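Local atomic coordinates of Pgp2 (Campylobacter jejuni subsp. jejuni, PDB entry 6XJ6), a protein that directs helical cell shape and probably trims peptidoglycan as an LD-carboxypeptidase of the YkuD family, with an accessory NTF2-like domain whose pocket binds peptidoglycan. Residues 38-43 against 52-57; 25-30 against 153-158. One frame throughout, in Å; residues are numbered along the deposited sequence.

In the fold
Both contacts belong to one mixed five-stranded sheet of the YkuD catalytic domain. Interaction 1 is a hairpin between chain neighbours, with 52-57 on an outermost strand; interaction 2 pairs strands more than 120 residues apart in the middle of the sheet, and the hairpin lies inside the chain loop it closes. Strands 38-45 and 27-33 are sheet neighbours, so the two contacts meet directly: Tyr-42 O lies 2.7 Å from Ile-29 N, and Leu-39 packs on Val-30. Interaction 1 is partly buried and mixed in chemistry, with a salt bridge on the partly exposed Arg-40/Glu-54 face and apolar packing on the buried Leu-39/Val-41/Phe-53 face. Interaction 2 is mostly buried and apolar, with lysines only at its loop end.

Interaction 1: 38-43 against 52-57; sequences ILRVYS and DFEQKE
Arg-40 and Glu-54 sit opposite each other as a non-hydrogen-bonded pair in an antiparallel beta hairpin, their side chains running side by side in the same direction. From CB, which lies near Phe-53 O, the Arg-40 chain rises with CG anti to the carbonyl carbon (chi1 -70°) and stays extended to NE, bringing it alongside Glu-54. CG packs against Glu-54 CG at 3.9 Å, and CD passes near Glu-54 OE1. NE then makes the salt bridge, 2.7 Å to Glu-54 OE1, reaching that oxygen on its anti side from 24° out of the carboxylate plane. NH2 adds a weak bond to the same oxygen, while Ile-38 CG2 lies over one guanidinium face toward its rim. Lys-51 also pairs with OE1, so three nitrogens of two basic side chains meet this oxygen, which probably favours the ionised carboxylate.

The opposite face is largely apolar. Leu-39 CD2 meets Phe-53 CE2 at 3.7 Å, and Val-41 CG2 touches Phe-53 CB; Phe-147 of helix 141-151 meets the Phe-53 ring edge-to-face, tying the hairpin to that helix. Gln-55 is its polar exception: OE1 accepts hydrogen bonds from Asn-143 ND2 and Phe-140 N.

Leu-39 and Gln-55 exchange two nearly straight backbone bonds. At Val-41 the pairing passes through a classic beta bulge, Asp-52 and Phe-53 both facing this residue: Asp-52 N donates to Val-41 O at 2.8 Å, and Phe-53 N reaches it only weakly. Asp-52, whose OD1 pairs with Arg-50, turns OD2 toward Ser-43; a water 3.0 Å from Ser-43 OG donates to Asp-52 OD2 at 3.1 Å.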
loop_
_atom_site.group_PDB
_atom_site.type_symbol
_atom_site.label_atom_id
_atom_site.label_comp_id
_atom_site.label_asym_id
_atom_site.label_seq_id
_atom_site.Cartn_x
_atom_site.Cartn_y
_atom_site.Cartn_z
ATOM N N ILE A 38 -17.991 -7.604 2.216
ATOM C CA ILE A 38 -18.332 -6.730 1.103
ATOM C C ILE A 38 -17.045 -6.354 0.389
ATOM O O ILE A 38 -16.056 -5.988 1.035
ATOM C CB ILE A 38 -19.078 -5.456 1.553
ATOM C CG1 ILE A 38 -20.406 -5.812 2.226
ATOM C CG2 ILE A 38 -19.331 -4.537 0.350
ATOM C CD1 ILE A 38 -21.160 -4.621 2.819
ATOM N N LEU A 39 -17.061 -6.453 -0.935
ATOM C CA LEU A 39 -16.002 -5.938 -1.787
ATOM C C LEU A 39 -16.598 -4.865 -2.687
ATOM O O LEU A 39 -17.659 -5.071 -3.291
ATOM C CB LEU A 39 -15.376 -7.056 -2.632
ATOM C CG LEU A 39 -14.232 -6.652 -3.574
ATOM C CD1 LEU A 39 -13.268 -7.825 -3.771
ATOM C CD2 LEU A 39 -14.752 -6.180 -4.934
ATOM N N ARG A 40 -15.930 -3.717 -2.753
ATOM C CA ARG A 40 -16.333 -2.620 -3.618
ATOM C C ARG A 40 -15.124 -2.173 -4.421
ATOM O O ARG A 40 -13.987 -2.292 -3.964
ATOM C CB ARG A 40 -16.881 -1.442 -2.798
ATOM C CG ARG A 40 -18.229 -1.730 -2.160
ATOM C CD ARG A 40 -18.595 -0.761 -1.048
ATOM N NE ARG A 40 -19.974 -0.990 -0.630
ATOM C CZ ARG A 40 -20.486 -0.644 0.549
ATOM N NH1 ARG A 40 -19.740 -0.038 1.465
ATOM N NH2 ARG A 40 -21.758 -0.911 0.814
ATOM N N VAL A 41 -15.367 -1.698 -5.638
ATOM C CA VAL A 41 -14.331 -1.063 -6.440
ATOM C C VAL A 41 -14.692 0.401 -6.596
ATOM O O VAL A 41 -15.798 0.737 -7.045
ATOM C CB VAL A 41 -14.137 -1.730 -7.811
ATOM C CG1 VAL A 41 -12.965 -1.073 -8.530
ATOM C CG2 VAL A 41 -13.882 -3.221 -7.656
ATOM N N TYR A 42 -13.759 1.265 -6.229
ATOM C CA TYR A 42 -13.937 2.700 -6.340
ATOM C C TYR A 42 -12.938 3.257 -7.336
ATOM O O TYR A 42 -11.766 2.886 -7.322
ATOM C CB TYR A 42 -13.675 3.379 -5.008
ATOM C CG TYR A 42 -14.702 3.085 -3.955
ATOM C CD1 TYR A 42 -15.875 3.825 -3.875
ATOM C CD2 TYR A 42 -14.495 2.077 -3.024
ATOM C CE1 TYR A 42 -16.812 3.558 -2.903
ATOM C CE2 TYR A 42 -15.427 1.809 -2.051
ATOM C CZ TYR A 42 -16.581 2.552 -1.993
ATOM O OH TYR A 42 -17.517 2.284 -1.017
ATOM N N SER A 43 -13.413 4.135 -8.214
ATOM C CA SER A 43 -12.533 4.918 -9.064
ATOM C C SER A 43 -12.236 6.243 -8.375
ATOM O O SER A 43 -13.113 6.840 -7.746
ATOM C CB SER A 43 -13.186 5.178 -10.421
ATOM O OG SER A 43 -14.380 5.920 -10.276
ATOM N N ASP A 52 -17.879 1.803 -8.597
ATOM C CA ASP A 52 -18.061 1.163 -9.890
ATOM C C ASP A 52 -18.455 -0.301 -9.796
ATOM O O ASP A 52 -18.902 -0.865 -10.797
ATOM C CB ASP A 52 -16.768 1.251 -10.712
ATOM C CG ASP A 52 -16.487 2.643 -11.205
ATOM O OD1 ASP A 52 -17.433 3.451 -11.260
ATOM O OD2 ASP A 52 -15.317 2.923 -11.544
ATOM N N PHE A 53 -18.297 -0.922 -8.632
ATOM C CA PHE A 53 -18.608 -2.332 -8.468
ATOM C C PHE A 53 -18.855 -2.604 -6.993
ATOM O O PHE A 53 -18.241 -1.986 -6.115
ATOM C CB PHE A 53 -17.468 -3.229 -8.974
ATOM C CG PHE A 53 -17.708 -4.698 -8.747
ATOM C CD1 PHE A 53 -18.322 -5.469 -9.717
ATOM C CD2 PHE A 53 -17.316 -5.310 -7.569
ATOM C CE1 PHE A 53 -18.561 -6.811 -9.512
ATOM C CE2 PHE A 53 -17.551 -6.659 -7.360
ATOM C CZ PHE A 53 -18.164 -7.410 -8.328
ATOM N N GLU A 54 -19.760 -3.540 -6.733
ATOM C CA GLU A 54 -20.012 -3.976 -5.372
ATOM C C GLU A 54 -20.546 -5.398 -5.392
ATOM O O GLU A 54 -21.401 -5.737 -6.217
ATOM C CB GLU A 54 -21.027 -3.052 -4.695
ATOM C CG GLU A 54 -21.479 -3.508 -3.324
ATOM C CD GLU A 54 -22.497 -2.561 -2.744
ATOM O OE1 GLU A 54 -22.083 -1.527 -2.184
ATOM O OE2 GLU A 54 -23.711 -2.826 -2.897
ATOM N N GLN A 55 -20.040 -6.226 -4.479
ATOM C CA GLN A 55 -20.702 -7.487 -4.170
ATOM C C GLN A 55 -20.723 -7.678 -2.664
ATOM O O GLN A 55 -19.703 -7.492 -1.993
ATOM C CB GLN A 55 -20.041 -8.704 -4.828
ATOM C CG GLN A 55 -20.966 -9.916 -4.794
ATOM C CD GLN A 55 -20.250 -11.240 -4.929
ATOM O OE1 GLN A 55 -19.760 -11.591 -6.002
ATOM N NE2 GLN A 55 -20.203 -11.995 -3.837
ATOM N N LYS A 56 -21.886 -8.054 -2.146
ATOM C CA LYS A 56 -22.035 -8.421 -0.749
ATOM C C LYS A 56 -21.983 -9.942 -0.617
ATOM O O LYS A 56 -22.062 -10.682 -1.601
ATOM C CB LYS A 56 -23.336 -7.832 -0.185
ATOM C CG LYS A 56 -23.414 -6.301 -0.365
ATOM C CD LYS A 56 -24.656 -5.668 0.259
ATOM C CE LYS A 56 -24.644 -4.156 0.056
ATOM N NZ LYS A 56 -25.902 -3.489 0.503
ATOM N N GLU A 57 -21.815 -10.403 0.622
ATOM C CA GLU A 57 -21.762 -11.835 0.926
ATOM C C GLU A 57 -20.633 -12.543 0.167
ATOM O O GLU A 57 -20.788 -13.668 -0.315
ATOM C CB GLU A 57 -23.124 -12.506 0.706
ATOM C CG GLU A 57 -24.230 -11.886 1.566
ATOM C CD GLU A 57 -25.597 -12.517 1.353
ATOM O OE1 GLU A 57 -25.678 -13.585 0.712
ATOM O OE2 GLU A 57 -26.597 -11.936 1.830
HETATM O O HOH W 1 -15.858 5.647 -12.899
#

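Interaction 2: 25-30 against 153-158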
loop_
_atom_site.group_PDB
_atom_site.type_symbol
_atom_site.label_atom_id
_atom_site.label_comp_id
_atom_site.label_asym_id
_atom_site.label_seq_id
_atom_site.Cartn_x
_atom_site.Cartn_y
_atom_site.Cartn_z
ATOM N N ASP A 25 -2.600 10.542 -10.109
ATOM C CA ASP A 25 -3.404 10.321 -11.304
ATOM C C ASP A 25 -4.532 9.355 -10.955
ATOM O O ASP A 25 -4.682 8.936 -9.803
ATOM C CB ASP A 25 -2.526 9.821 -12.462
ATOM C CG ASP A 25 -3.251 9.822 -13.801
ATOM O OD1 ASP A 25 -4.007 10.779 -14.081
ATOM O OD2 ASP A 25 -3.066 8.855 -14.575
ATOM N N ASN A 26 -5.336 9.014 -11.960
ATOM C CA ASN A 26 -6.510 8.174 -11.758
ATOM C C ASN A 26 -6.112 6.761 -11.365
ATOM O O ASN A 26 -5.193 6.174 -11.939
ATOM C CB ASN A 26 -7.320 8.104 -13.049
ATOM C CG ASN A 26 -7.975 9.422 -13.403
ATOM O OD1 ASN A 26 -7.783 10.431 -12.723
ATOM N ND2 ASN A 26 -8.751 9.421 -14.479
ATOM N N VAL A 27 -6.843 6.204 -10.403
ATOM C CA VAL A 27 -6.631 4.844 -9.929
ATOM C C VAL A 27 -7.986 4.237 -9.594
ATOM O O VAL A 27 -9.002 4.926 -9.502
ATOM C CB VAL A 27 -5.696 4.773 -8.694
ATOM C CG1 VAL A 27 -4.354 5.427 -8.980
ATOM C CG2 VAL A 27 -6.346 5.409 -7.468
ATOM N N ALA A 28 -7.985 2.928 -9.405
ATOM C CA ALA A 28 -9.109 2.225 -8.817
ATOM C C ALA A 28 -8.642 1.583 -7.522
ATOM O O ALA A 28 -7.493 1.141 -7.412
ATOM C CB ALA A 28 -9.645 1.139 -9.752
ATOM N N ILE A 29 -9.540 1.533 -6.544
ATOM C CA ILE A 29 -9.261 0.908 -5.257
ATOM C C ILE A 29 -10.278 -0.201 -5.033
ATOM O O ILE A 29 -11.486 0.061 -4.999
ATOM C CB ILE A 29 -9.305 1.915 -4.101
ATOM C CG1 ILE A 29 -8.328 3.073 -4.347
ATOM C CG2 ILE A 29 -8.992 1.208 -2.790
ATOM C CD1 ILE A 29 -9.002 4.322 -4.851
ATOM N N VAL A 30 -9.790 -1.428 -4.868
ATOM C CA VAL A 30 -10.614 -2.578 -4.516
ATOM C C VAL A 30 -10.612 -2.653 -2.993
ATOM O O VAL A 30 -9.603 -3.021 -2.383
ATOM C CB VAL A 30 -10.041 -3.866 -5.125
ATOM C CG1 VAL A 30 -10.879 -5.076 -4.744
ATOM C CG2 VAL A 30 -9.939 -3.739 -6.634
ATOM N N ASP A 153 -7.195 -2.270 -17.563
ATOM C CA ASP A 153 -6.362 -1.189 -18.094
ATOM C C ASP A 153 -6.211 -0.020 -17.129
ATOM O O ASP A 153 -5.934 1.106 -17.554
ATOM C CB ASP A 153 -6.874 -0.693 -19.451
ATOM C CG ASP A 153 -6.772 -1.750 -20.535
ATOM O OD1 ASP A 153 -5.860 -2.598 -20.455
ATOM O OD2 ASP A 153 -7.601 -1.727 -21.468
ATOM N N LYS A 154 -6.385 -0.264 -15.841
ATOM C CA LYS A 154 -6.258 0.758 -14.821
ATOM C C LYS A 154 -5.129 0.396 -13.868
ATOM O O LYS A 154 -4.712 -0.765 -13.772
ATOM C CB LYS A 154 -7.558 0.893 -14.016
ATOM C CG LYS A 154 -8.715 1.448 -14.825
ATOM C CD LYS A 154 -9.952 1.620 -13.970
ATOM C CE LYS A 154 -11.089 2.241 -14.772
ATOM N NZ LYS A 154 -12.340 2.337 -13.974
ATOM N N LYS A 155 -4.628 1.414 -13.173
ATOM C CA LYS A 155 -3.796 1.208 -11.994
ATOM C C LYS A 155 -4.721 0.877 -10.832
ATOM O O LYS A 155 -5.547 1.706 -10.433
ATOM C CB LYS A 155 -3.000 2.475 -11.693
ATOM C CG LYS A 155 -2.060 2.369 -10.497
ATOM C CD LYS A 155 -0.912 1.407 -10.763
ATOM C CE LYS A 155 0.159 1.501 -9.682
ATOM N NZ LYS A 155 1.380 0.714 -10.026
ATOM N N VAL A 156 -4.590 -0.333 -10.288
ATOM C CA VAL A 156 -5.560 -0.884 -9.351
ATOM C C VAL A 156 -4.862 -1.260 -8.054
ATOM O O VAL A 156 -3.923 -2.071 -8.048
ATOM C CB VAL A 156 -6.304 -2.093 -9.940
ATOM C CG1 VAL A 156 -7.379 -2.574 -8.982
ATOM C CG2 VAL A 156 -6.922 -1.713 -11.283
ATOM N N PHE A 157 -5.334 -0.682 -6.960
ATOM C CA PHE A 157 -4.866 -1.010 -5.627
ATOM C C PHE A 157 -5.885 -1.872 -4.893
ATOM O O PHE A 157 -7.071 -1.925 -5.240
ATOM C CB PHE A 157 -4.589 0.273 -4.838
ATOM C CG PHE A 157 -3.473 1.077 -5.401
ATOM C CD1 PHE A 157 -2.180 0.586 -5.381
ATOM C CD2 PHE A 157 -3.700 2.321 -5.968
ATOM C CE1 PHE A 157 -1.141 1.316 -5.911
ATOM C CE2 PHE A 157 -2.660 3.057 -6.492
ATOM C CZ PHE A 157 -1.383 2.559 -6.472
ATOM N N VAL A 158 -5.395 -2.546 -3.854
ATOM C CA VAL A 158 -6.164 -3.491 -3.063
ATOM C C VAL A 158 -6.046 -3.045 -1.617
ATOM O O VAL A 158 -4.940 -2.992 -1.070
ATOM C CB VAL A 158 -5.620 -4.918 -3.237
ATOM C CG1 VAL A 158 -6.244 -5.902 -2.247
ATOM C CG2 VAL A 158 -5.838 -5.367 -4.670
HETATM O O HOH W 2 -5.870 4.165 -13.661
#
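Val-27 and Phe-157 cross at an angle on one face of a parallel strand pair, in the middle of the mixed sheet of the YkuD domain. Strands 27-30 and 156-158 run in the same direction, 25° apart. Phe-157 has CG anti to the carbonyl carbon (chi1 -65°), which swings the ring back along the strand toward Val-27; ring atom CE2 meets Val-27 CG1 at 3.8 Å. Val-27 CG1 also packs against Lys-155: the two side chains lie alongside and point the same way, CG1 to Lys-155 CG 4.1 Å. The Lys-155 chain then bends at chi2 (68°) and leads away to a salt bridge with Glu-80. Phe-78, from neighbouring strand 77-80, also meets the Phe-157 ring.

Ala-28, Val-30, Val-156 and Val-158 share the other face. Val-30 and Val-156 cross obliquely, Val-30 CG2 lying 3.7 Å from Val-156 CG1, and the same methyl of Val-30 rests near Phe-157 O. Ala-28 contributes a lone methyl beside Val-156 CG2. Nearer the loop, Lys-154 passes Ala-28 with its aliphatic chain and gives NZ to Val-150 O.

Three backbone bonds fix the register. Lys-155 O receives Ala-28 N, Ala-28 O receives Phe-157 N at 2.9 Å, and Phe-157 O receives Val-30 N at 2.8 Å, so the bonds zigzag between the strands as parallel pairing requires. Where the strands part at the loop end, a water takes over: it donates to Asn-26 O at 2.7 Å and accepts from Lys-155 N at 3.1 Å.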